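Side-chain contacts in cell wall surface anchor family protein (Streptococcus pneumoniae, PDB 4OQ1), which is the ancillary pilin of the pneumococcal pilus and probably attaches it to the bacterial cell wall: residues Leu30-Glu35 against His50-Trp55; Phe89-Leu94 against Ile98-Ile103; Leu323-Pro326 against Val330-Thr333. The protein carries 3 engineered substitutions. All coordinates share one frame; numbering follows the deposited sequence.

Contact 1. Residues Leu30-Glu35 against His50-Trp55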
loop_
_atom_site.group_PDB
_atom_site.type_symbol
_atom_site.label_atom_id
_atom_site.label_comp_id
_atom_site.label_asym_id
_atom_site.label_seq_id
_atom_site.Cartn_x
_atom_site.Cartn_y
_atom_site.Cartn_z
ATOM N N LEU A 30 15.062 -25.812 -24.499
ATOM C CA LEU A 30 15.223 -24.352 -24.475
ATOM C C LEU A 30 15.108 -23.840 -23.014
ATOM O O LEU A 30 14.218 -24.163 -22.284
ATOM C CB LEU A 30 14.139 -23.669 -25.355
ATOM C CG LEU A 30 14.097 -22.127 -25.295
ATOM C CD1 LEU A 30 15.256 -21.424 -25.872
ATOM C CD2 LEU A 30 12.755 -21.676 -25.937
ATOM N N VAL A 31 16.096 -23.052 -22.630
ATOM C CA VAL A 31 16.129 -22.375 -21.305
ATOM C C VAL A 31 15.752 -20.856 -21.544
ATOM O O VAL A 31 16.319 -20.205 -22.464
ATOM C CB VAL A 31 17.576 -22.537 -20.689
ATOM C CG1 VAL A 31 17.892 -21.514 -19.620
ATOM C CG2 VAL A 31 17.789 -23.931 -20.106
ATOM N N LEU A 32 14.730 -20.367 -20.824
ATOM C CA LEU A 32 14.289 -18.975 -20.867
ATOM C C LEU A 32 14.568 -18.318 -19.509
ATOM O O LEU A 32 14.152 -18.771 -18.469
ATOM C CB LEU A 32 12.782 -18.888 -21.172
ATOM C CG LEU A 32 12.408 -19.383 -22.577
ATOM C CD1 LEU A 32 10.944 -19.531 -22.796
ATOM C CD2 LEU A 32 12.978 -18.437 -23.624
ATOM N N GLN A 33 15.313 -17.232 -19.524
ATOM C CA GLN A 33 15.536 -16.457 -18.329
ATOM C C GLN A 33 14.667 -15.199 -18.480
ATOM O O GLN A 33 14.551 -14.632 -19.566
ATOM C CB GLN A 33 17.041 -16.189 -18.210
ATOM C CG GLN A 33 17.854 -17.421 -17.868
ATOM C CD GLN A 33 19.347 -17.318 -18.175
ATOM O OE1 GLN A 33 19.848 -16.291 -18.640
ATOM N NE2 GLN A 33 20.080 -18.375 -17.857
ATOM N N LEU A 34 14.016 -14.774 -17.401
ATOM C CA LEU A 34 13.065 -13.676 -17.457
ATOM C C LEU A 34 13.471 -12.501 -16.552
ATOM O O LEU A 34 14.198 -12.698 -15.540
ATOM C CB LEU A 34 11.709 -14.138 -17.000
ATOM C CG LEU A 34 11.134 -15.384 -17.647
ATOM C CD1 LEU A 34 9.767 -15.590 -17.073
ATOM C CD2 LEU A 34 11.076 -15.311 -19.182
ATOM N N GLU A 35 12.902 -11.353 -16.848
ATOM C CA GLU A 35 12.983 -10.188 -15.969
ATOM C C GLU A 35 12.160 -10.500 -14.684
ATOM O O GLU A 35 11.018 -10.991 -14.737
ATOM C CB GLU A 35 12.427 -8.967 -16.665
ATOM C CG GLU A 35 13.090 -8.557 -18.023
ATOM C CD GLU A 35 12.309 -7.487 -18.784
ATOM O OE1 GLU A 35 11.474 -6.746 -18.244
ATOM O OE2 GLU A 35 12.540 -7.273 -19.995
ATOM N N HIS A 50 2.272 -25.788 -17.319
ATOM C CA HIS A 50 2.268 -24.726 -18.323
ATOM C C HIS A 50 2.839 -25.205 -19.650
ATOM O O HIS A 50 3.759 -26.036 -19.691
ATOM C CB HIS A 50 3.009 -23.491 -17.787
ATOM C CG HIS A 50 2.404 -22.960 -16.526
ATOM N ND1 HIS A 50 1.148 -22.392 -16.493
ATOM C CD2 HIS A 50 2.814 -23.031 -15.242
ATOM C CE1 HIS A 50 0.838 -22.058 -15.256
ATOM N NE2 HIS A 50 1.838 -22.433 -14.474
ATOM N N ARG A 51 2.322 -24.641 -20.740
ATOM C CA ARG A 51 2.890 -24.929 -22.044
ATOM C C ARG A 51 3.376 -23.661 -22.759
ATOM O O ARG A 51 2.774 -22.609 -22.641
ATOM C CB ARG A 51 1.881 -25.665 -22.926
ATOM C CG ARG A 51 1.291 -26.946 -22.304
ATOM C CD ARG A 51 0.532 -27.786 -23.312
ATOM N NE ARG A 51 1.423 -28.365 -24.351
ATOM C CZ ARG A 51 2.114 -29.510 -24.263
ATOM N NH1 ARG A 51 2.034 -30.266 -23.189
ATOM N NH2 ARG A 51 2.887 -29.906 -25.273
ATOM N N LEU A 52 4.452 -23.783 -23.526
ATOM C CA LEU A 52 4.886 -22.657 -24.399
ATOM C C LEU A 52 4.253 -22.766 -25.781
ATOM O O LEU A 52 4.464 -23.732 -26.490
ATOM C CB LEU A 52 6.375 -22.641 -24.473
ATOM C CG LEU A 52 6.886 -21.420 -25.238
ATOM C CD1 LEU A 52 6.829 -20.097 -24.409
ATOM C CD2 LEU A 52 8.270 -21.713 -25.720
ATOM N N GLN A 53 3.372 -21.846 -26.133
ATOM C CA GLN A 53 2.782 -21.809 -27.436
ATOM C C GLN A 53 3.781 -21.254 -28.453
ATOM O O GLN A 53 4.428 -20.188 -28.176
ATOM C CB GLN A 53 1.566 -20.874 -27.455
ATOM C CG GLN A 53 0.454 -21.304 -26.494
ATOM C CD GLN A 53 -0.078 -22.684 -26.810
ATOM O OE1 GLN A 53 -0.265 -23.075 -27.966
ATOM N NE2 GLN A 53 -0.268 -23.437 -25.779
ATOM N N VAL A 54 3.925 -21.944 -29.584
ATOM C CA VAL A 54 4.795 -21.500 -30.660
ATOM C C VAL A 54 4.172 -21.651 -32.067
ATOM O O VAL A 54 3.189 -22.389 -32.285
ATOM C CB VAL A 54 6.170 -22.208 -30.629
ATOM C CG1 VAL A 54 6.828 -22.130 -29.287
ATOM C CG2 VAL A 54 6.066 -23.668 -31.094
ATOM N N TRP A 55 4.763 -20.977 -33.027
ATOM C CA TRP A 55 4.512 -21.254 -34.398
ATOM C C TRP A 55 5.774 -21.714 -35.004
ATOM O O TRP A 55 6.783 -21.004 -34.917
ATOM C CB TRP A 55 4.090 -19.983 -35.101
ATOM C CG TRP A 55 2.734 -19.445 -34.724
ATOM C CD1 TRP A 55 1.554 -19.619 -35.428
ATOM C CD2 TRP A 55 2.396 -18.709 -33.580
ATOM N NE1 TRP A 55 0.522 -19.014 -34.803
ATOM C CE2 TRP A 55 0.971 -18.466 -33.646
ATOM C CE3 TRP A 55 3.101 -18.274 -32.478
ATOM C CZ2 TRP A 55 0.315 -17.732 -32.702
ATOM C CZ3 TRP A 55 2.454 -17.544 -31.496
ATOM C CH2 TRP A 55 1.060 -17.284 -31.618
#
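Leu52 meets Leu30 and Leu32 through methyl groups alone. Each of its two branches takes part. Leu52 CD2 approaches Leu30 CD2 at 4.5 Å, and Leu52 CD1 approaches Leu32 CD1 at the same distance of 4.5 Å. The touch is light and wholly apolar. Leu52 is the common partner and gives up more surface here than either of the other two. Its CG stands anti to the backbone N (chi1 -174°), and the forked end is thereby carried out toward strand 28-33. Leu30 and Leu32 sit two residues apart on that strand and point to the same face. They also touch each other, with Leu30 CD2 lying 4.2 Å from Leu32 CD1. The three leucine ends therefore form one small cluster. All three residues are buried.

The backbones stay well apart. The nearest CA atoms, those of Leu30 and Leu52, are 10.5 Å from each other. Side chains of non-adjacent strands meet here over the buried face of the N-terminal mixed sheet, whose curl brings strands 28-33 and 50-56 within side-chain reach. Strands 85-93 and 98-103 lie between them in the sheet order. Val100 of strand 98-103 packs on Leu32. Beyond strand 28-33, Ile139 of strand 137-140 touches both Leu30 and Leu32. The connection between the two segments includes helix 37-42.

Contact 2. Residues Phe89-Leu94 against Ile98-Ile103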
loop_
_atom_site.group_PDB
_atom_site.type_symbol
_atom_site.label_atom_id
_atom_site.label_comp_id
_atom_site.label_asym_id
_atom_site.label_seq_id
_atom_site.Cartn_x
_atom_site.Cartn_y
_atom_site.Cartn_z
ATOM N N PHE A 89 4.871 -26.791 -26.362
ATOM C CA PHE A 89 5.775 -27.614 -25.626
ATOM C C PHE A 89 5.578 -27.445 -24.131
ATOM O O PHE A 89 5.211 -26.341 -23.650
ATOM C CB PHE A 89 7.199 -27.242 -25.974
ATOM C CG PHE A 89 7.475 -27.348 -27.423
ATOM C CD1 PHE A 89 7.458 -28.582 -28.080
ATOM C CD2 PHE A 89 7.757 -26.215 -28.156
ATOM C CE1 PHE A 89 7.695 -28.669 -29.437
ATOM C CE2 PHE A 89 8.026 -26.306 -29.525
ATOM C CZ PHE A 89 8.012 -27.512 -30.166
ATOM N N GLU A 90 5.828 -28.518 -23.388
ATOM C CA GLU A 90 5.774 -28.463 -21.923
ATOM C C GLU A 90 6.826 -27.575 -21.355
ATOM O O GLU A 90 8.003 -27.665 -21.740
ATOM C CB GLU A 90 6.009 -29.842 -21.313
ATOM C CG GLU A 90 4.935 -30.835 -21.701
ATOM C CD GLU A 90 4.821 -32.030 -20.776
ATOM O OE1 GLU A 90 5.322 -31.973 -19.616
ATOM O OE2 GLU A 90 4.189 -33.022 -21.236
ATOM N N MET A 91 6.435 -26.749 -20.388
ATOM C CA MET A 91 7.428 -25.908 -19.671
ATOM C C MET A 91 7.490 -26.280 -18.230
ATOM O O MET A 91 6.494 -26.686 -17.616
ATOM C CB MET A 91 7.120 -24.411 -19.697
ATOM C CG MET A 91 6.149 -23.969 -20.722
ATOM S SD MET A 91 5.683 -22.235 -20.553
ATOM C CE MET A 91 7.272 -21.511 -20.268
ATOM N N THR A 92 8.671 -26.122 -17.692
ATOM C CA THR A 92 8.832 -26.162 -16.251
ATOM C C THR A 92 9.535 -24.861 -15.735
ATOM O O THR A 92 10.568 -24.411 -16.309
ATOM C CB THR A 92 9.585 -27.441 -15.815
ATOM O OG1 THR A 92 9.652 -27.491 -14.386
ATOM C CG2 THR A 92 11.001 -27.456 -16.344
ATOM N N PHE A 93 8.976 -24.275 -14.665
ATOM C CA PHE A 93 9.655 -23.195 -13.889
ATOM C C PHE A 93 10.562 -23.695 -12.771
ATOM O O PHE A 93 10.101 -23.924 -11.660
ATOM C CB PHE A 93 8.607 -22.320 -13.258
ATOM C CG PHE A 93 7.797 -21.530 -14.246
ATOM C CD1 PHE A 93 8.145 -20.219 -14.549
ATOM C CD2 PHE A 93 6.671 -22.084 -14.848
ATOM C CE1 PHE A 93 7.382 -19.487 -15.434
ATOM C CE2 PHE A 93 5.907 -21.356 -15.739
ATOM C CZ PHE A 93 6.270 -20.060 -16.028
ATOM N N LEU A 94 11.845 -23.810 -13.048
ATOM C CA LEU A 94 12.851 -24.167 -12.079
ATOM C C LEU A 94 13.236 -22.942 -11.223
ATOM O O LEU A 94 12.529 -21.952 -11.217
ATOM C CB LEU A 94 14.071 -24.771 -12.798
ATOM C CG LEU A 94 13.848 -25.957 -13.742
ATOM C CD1 LEU A 94 15.167 -26.506 -14.229
ATOM C CD2 LEU A 94 13.071 -27.085 -13.066
ATOM N N ILE A 98 13.427 -21.111 -16.736
ATOM C CA ILE A 98 12.409 -21.997 -17.275
ATOM C C ILE A 98 13.159 -22.928 -18.171
ATOM O O ILE A 98 14.169 -22.529 -18.807
ATOM C CB ILE A 98 11.327 -21.258 -18.146
ATOM C CG1 ILE A 98 10.398 -20.437 -17.312
ATOM C CG2 ILE A 98 10.465 -22.194 -18.975
ATOM C CD1 ILE A 98 9.960 -19.193 -18.042
ATOM N N GLU A 99 12.709 -24.167 -18.205
ATOM C CA GLU A 99 13.062 -25.146 -19.274
ATOM C C GLU A 99 11.844 -25.543 -20.078
ATOM O O GLU A 99 10.756 -25.767 -19.536
ATOM C CB GLU A 99 13.719 -26.443 -18.788
ATOM C CG GLU A 99 15.158 -26.294 -18.364
ATOM C CD GLU A 99 15.692 -27.577 -17.723
ATOM O OE1 GLU A 99 14.957 -28.605 -17.618
ATOM O OE2 GLU A 99 16.853 -27.554 -17.315
ATOM N N VAL A 100 12.030 -25.575 -21.402
ATOM C CA VAL A 100 10.990 -25.964 -22.337
ATOM C C VAL A 100 11.538 -27.213 -23.002
ATOM O O VAL A 100 12.668 -27.188 -23.495
ATOM C CB VAL A 100 10.663 -24.865 -23.393
ATOM C CG1 VAL A 100 9.441 -25.283 -24.132
ATOM C CG2 VAL A 100 10.477 -23.518 -22.641
ATOM N N SER A 101 10.713 -28.259 -22.961
ATOM C CA SER A 101 11.193 -29.647 -23.214
ATOM C C SER A 101 10.773 -30.268 -24.518
ATOM O O SER A 101 9.645 -30.019 -24.972
ATOM C CB SER A 101 10.729 -30.582 -22.059
ATOM O OG SER A 101 11.553 -30.318 -20.929
ATOM N N HIS A 102 11.660 -31.095 -25.086
ATOM C CA HIS A 102 11.317 -32.031 -26.242
ATOM C C HIS A 102 10.934 -31.296 -27.505
ATOM O O HIS A 102 9.879 -31.500 -28.157
ATOM C CB HIS A 102 10.255 -33.083 -25.868
ATOM C CG HIS A 102 10.583 -33.848 -24.602
ATOM N ND1 HIS A 102 11.734 -34.595 -24.460
ATOM C CD2 HIS A 102 9.913 -33.960 -23.426
ATOM C CE1 HIS A 102 11.772 -35.109 -23.242
ATOM N NE2 HIS A 102 10.687 -34.723 -22.591
ATOM N N ILE A 103 11.806 -30.386 -27.839
ATOM C CA ILE A 103 11.585 -29.554 -29.004
ATOM C C ILE A 103 12.341 -30.113 -30.255
ATOM O O ILE A 103 13.586 -30.137 -30.284
ATOM C CB ILE A 103 12.076 -28.101 -28.719
ATOM C CG1 ILE A 103 11.446 -27.594 -27.403
ATOM C CG2 ILE A 103 11.764 -27.218 -29.919
ATOM C CD1 ILE A 103 11.864 -26.151 -26.988
HETATM O O HOH W 1 9.908 -28.602 -19.151
#
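Phe89 packs tightly on Val100 at one end of this strand pair, with Phe89 CB 3.5 Å from Val100 CG1. Ile103 lies over the Phe89 ring, its CG1 4.0 Å from the centroid, in a CH-pi contact. Its branch CG2 reaches Phe89 CZ. Further along the same buried face, the chain of Met91 bends at its end (chi3 44°) and sets CE 3.5 Å from Ile98 CG2. Ile98 also lies alongside Phe93, with CG1 3.6 Å from Phe93 CD1. The side chains that meet here are apolar.

The other face is looser and more polar. Thr92 and Glu99 run side by side there, and Leu94 CD1 rests 3.7 Å from Glu99 OE2. A water donates to Glu99 O at 3.0 Å and bonds with Ser101 OG. It gives only a weak bond to Glu90 O.

Between the faces run the backbone bonds. Thr92 N donates to Glu99 O at 2.8 Å, nearly straight at 172°. Glu99 N donates in return to Thr92 O, and Ser101 N donates to Glu90 O. Separately, His102 and Ile103 form a G1 beta bulge against His28 of strand 28-33. Phe93 with Ile98 and Met91 with Val100 are non-hydrogen-bonded pairs. The alternation is that of an antiparallel beta hairpin.

Contact 3. Residues Leu323-Pro326 against Val330-Thr333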
loop_
_atom_site.group_PDB
_atom_site.type_symbol
_atom_site.label_atom_id
_atom_site.label_comp_id
_atom_site.label_asym_id
_atom_site.label_seq_id
_atom_site.Cartn_x
_atom_site.Cartn_y
_atom_site.Cartn_z
ATOM N N LEU A 323 -8.989 7.736 36.978
ATOM C CA LEU A 323 -8.629 6.400 37.385
ATOM C C LEU A 323 -8.769 6.168 38.902
ATOM O O LEU A 323 -9.155 5.111 39.296
ATOM C CB LEU A 323 -7.180 6.127 37.007
ATOM C CG LEU A 323 -6.884 6.167 35.491
ATOM C CD1 LEU A 323 -5.398 6.182 35.156
ATOM C CD2 LEU A 323 -7.533 4.975 34.792
ATOM N N GLN A 324 -8.462 7.164 39.718
ATOM C CA GLN A 324 -8.494 7.043 41.168
ATOM C C GLN A 324 -8.817 8.423 41.832
ATOM O O GLN A 324 -8.122 9.426 41.588
ATOM C CB GLN A 324 -7.106 6.594 41.657
ATOM C CG GLN A 324 -6.878 6.727 43.135
ATOM C CD GLN A 324 -5.570 6.156 43.581
ATOM O OE1 GLN A 324 -5.431 4.941 43.649
ATOM N NE2 GLN A 324 -4.573 7.039 43.875
ATOM N N ALA A 325 -9.808 8.420 42.708
ATOM C CA ALA A 325 -10.164 9.643 43.437
ATOM C C ALA A 325 -9.186 9.861 44.632
ATOM O O ALA A 325 -8.587 8.914 45.124
ATOM C CB ALA A 325 -11.615 9.581 43.908
ATOM N N PRO A 326 -8.951 11.138 45.040
ATOM C CA PRO A 326 -8.286 11.377 46.325
ATOM C C PRO A 326 -8.951 10.587 47.406
ATOM O O PRO A 326 -10.177 10.430 47.361
ATOM C CB PRO A 326 -8.496 12.886 46.562
ATOM C CG PRO A 326 -8.713 13.475 45.204
ATOM C CD PRO A 326 -9.467 12.388 44.463
ATOM N N VAL A 330 -15.503 11.095 46.474
ATOM C CA VAL A 330 -16.278 10.396 45.493
ATOM C C VAL A 330 -15.697 10.542 44.076
ATOM O O VAL A 330 -15.141 11.589 43.728
ATOM C CB VAL A 330 -17.706 11.003 45.486
ATOM C CG1 VAL A 330 -18.628 10.114 44.769
ATOM C CG2 VAL A 330 -18.234 11.168 46.898
ATOM N N GLN A 331 -15.767 9.483 43.274
ATOM C CA GLN A 331 -15.406 9.589 41.858
ATOM C C GLN A 331 -16.281 10.626 41.123
ATOM O O GLN A 331 -17.514 10.792 41.365
ATOM C CB GLN A 331 -15.464 8.200 41.143
ATOM C CG GLN A 331 -14.165 7.372 41.312
ATOM C CD GLN A 331 -13.535 6.890 39.989
ATOM O OE1 GLN A 331 -14.114 7.031 38.899
ATOM N NE2 GLN A 331 -12.340 6.332 40.090
ATOM N N LEU A 332 -15.638 11.399 40.276
ATOM C CA LEU A 332 -16.336 12.325 39.459
ATOM C C LEU A 332 -17.373 11.607 38.589
ATOM O O LEU A 332 -17.163 10.460 38.230
ATOM C CB LEU A 332 -15.363 13.034 38.537
ATOM C CG LEU A 332 -14.173 13.712 39.171
ATOM C CD1 LEU A 332 -13.278 14.363 38.101
ATOM C CD2 LEU A 332 -14.651 14.814 40.103
ATOM N N THR A 333 -18.487 12.254 38.268
ATOM C CA THR A 333 -19.533 11.542 37.593
ATOM C C THR A 333 -19.299 11.461 36.101
ATOM O O THR A 333 -19.910 10.683 35.458
ATOM C CB THR A 333 -20.952 12.155 37.844
ATOM O OG1 THR A 333 -20.856 13.508 37.591
ATOM C CG2 THR A 333 -21.338 11.981 39.286
HETATM O O HOH W 2 -11.489 5.911 42.930
#
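Ala325 and Gln331 meet in the loop between strands 316-322 and 336-340 of a prealbumin-like (CnaB-type) domain. The sequence running from the end of strand 316-322 into this loop fits the E-box of Gram-positive pilins, in which a glutamate is followed by an Ala-Pro pair and a Gly-Tyr pair. Here the glutamate is Glu322. Its OE1 accepts a hydrogen bond from the backbone N of Leu332, so the two limbs of the loop are also tied beside this contact.

The touching surface is small and lies at the outside of the protein. Ala325 CB points to the other limb and rests 4.1 Å from Val330 O. It also meets the aliphatic part of Gln331, with CB 4.3 Å from Gln331 CG. The side chain of Gln331 is bent at chi2 (-126°). This turn brings its carboxamide back over the 323-326 limb. Gln331 NE2 comes to 3.5 Å from Leu323 O, a loose approach and not a hydrogen bond.

Segment 323-326 is also tied to the sheet. Leu323 and Gln324 both face Met277 in a classic beta bulge, and Gln324 NE2 bonds to Gly275 O. On the other limb, Val330 shares a backbone hydrogen bond with Asn355.

Water supplies the polar link between the limbs. A single water accepts hydrogen bonds from both Ala325 N and Gln331 NE2, each at 3.0 Å.

How the contacts relate
Contacts 1 and 2 belong to one sheet near the N-terminal end of the chain, with centres about 7 Å apart. Both pack on the buried face of that sheet. Contact 2 joins the neighbouring strands 85-93 and 98-103. Contact 1 spans across them, from strand 50-56 to strand 28-33. Backbone bonding probably ties the two together, through Leu52 to Phe89 and Val100 to Leu30. Contact 1 is buried and purely apolar. Contact 2 adds a backbone ladder and a wetter face. Contact 3 is a surface contact in another domain, about 75 Å from contact 1 between centres. It relies on a water and a bent glutamine side chain, not on sheet pairing.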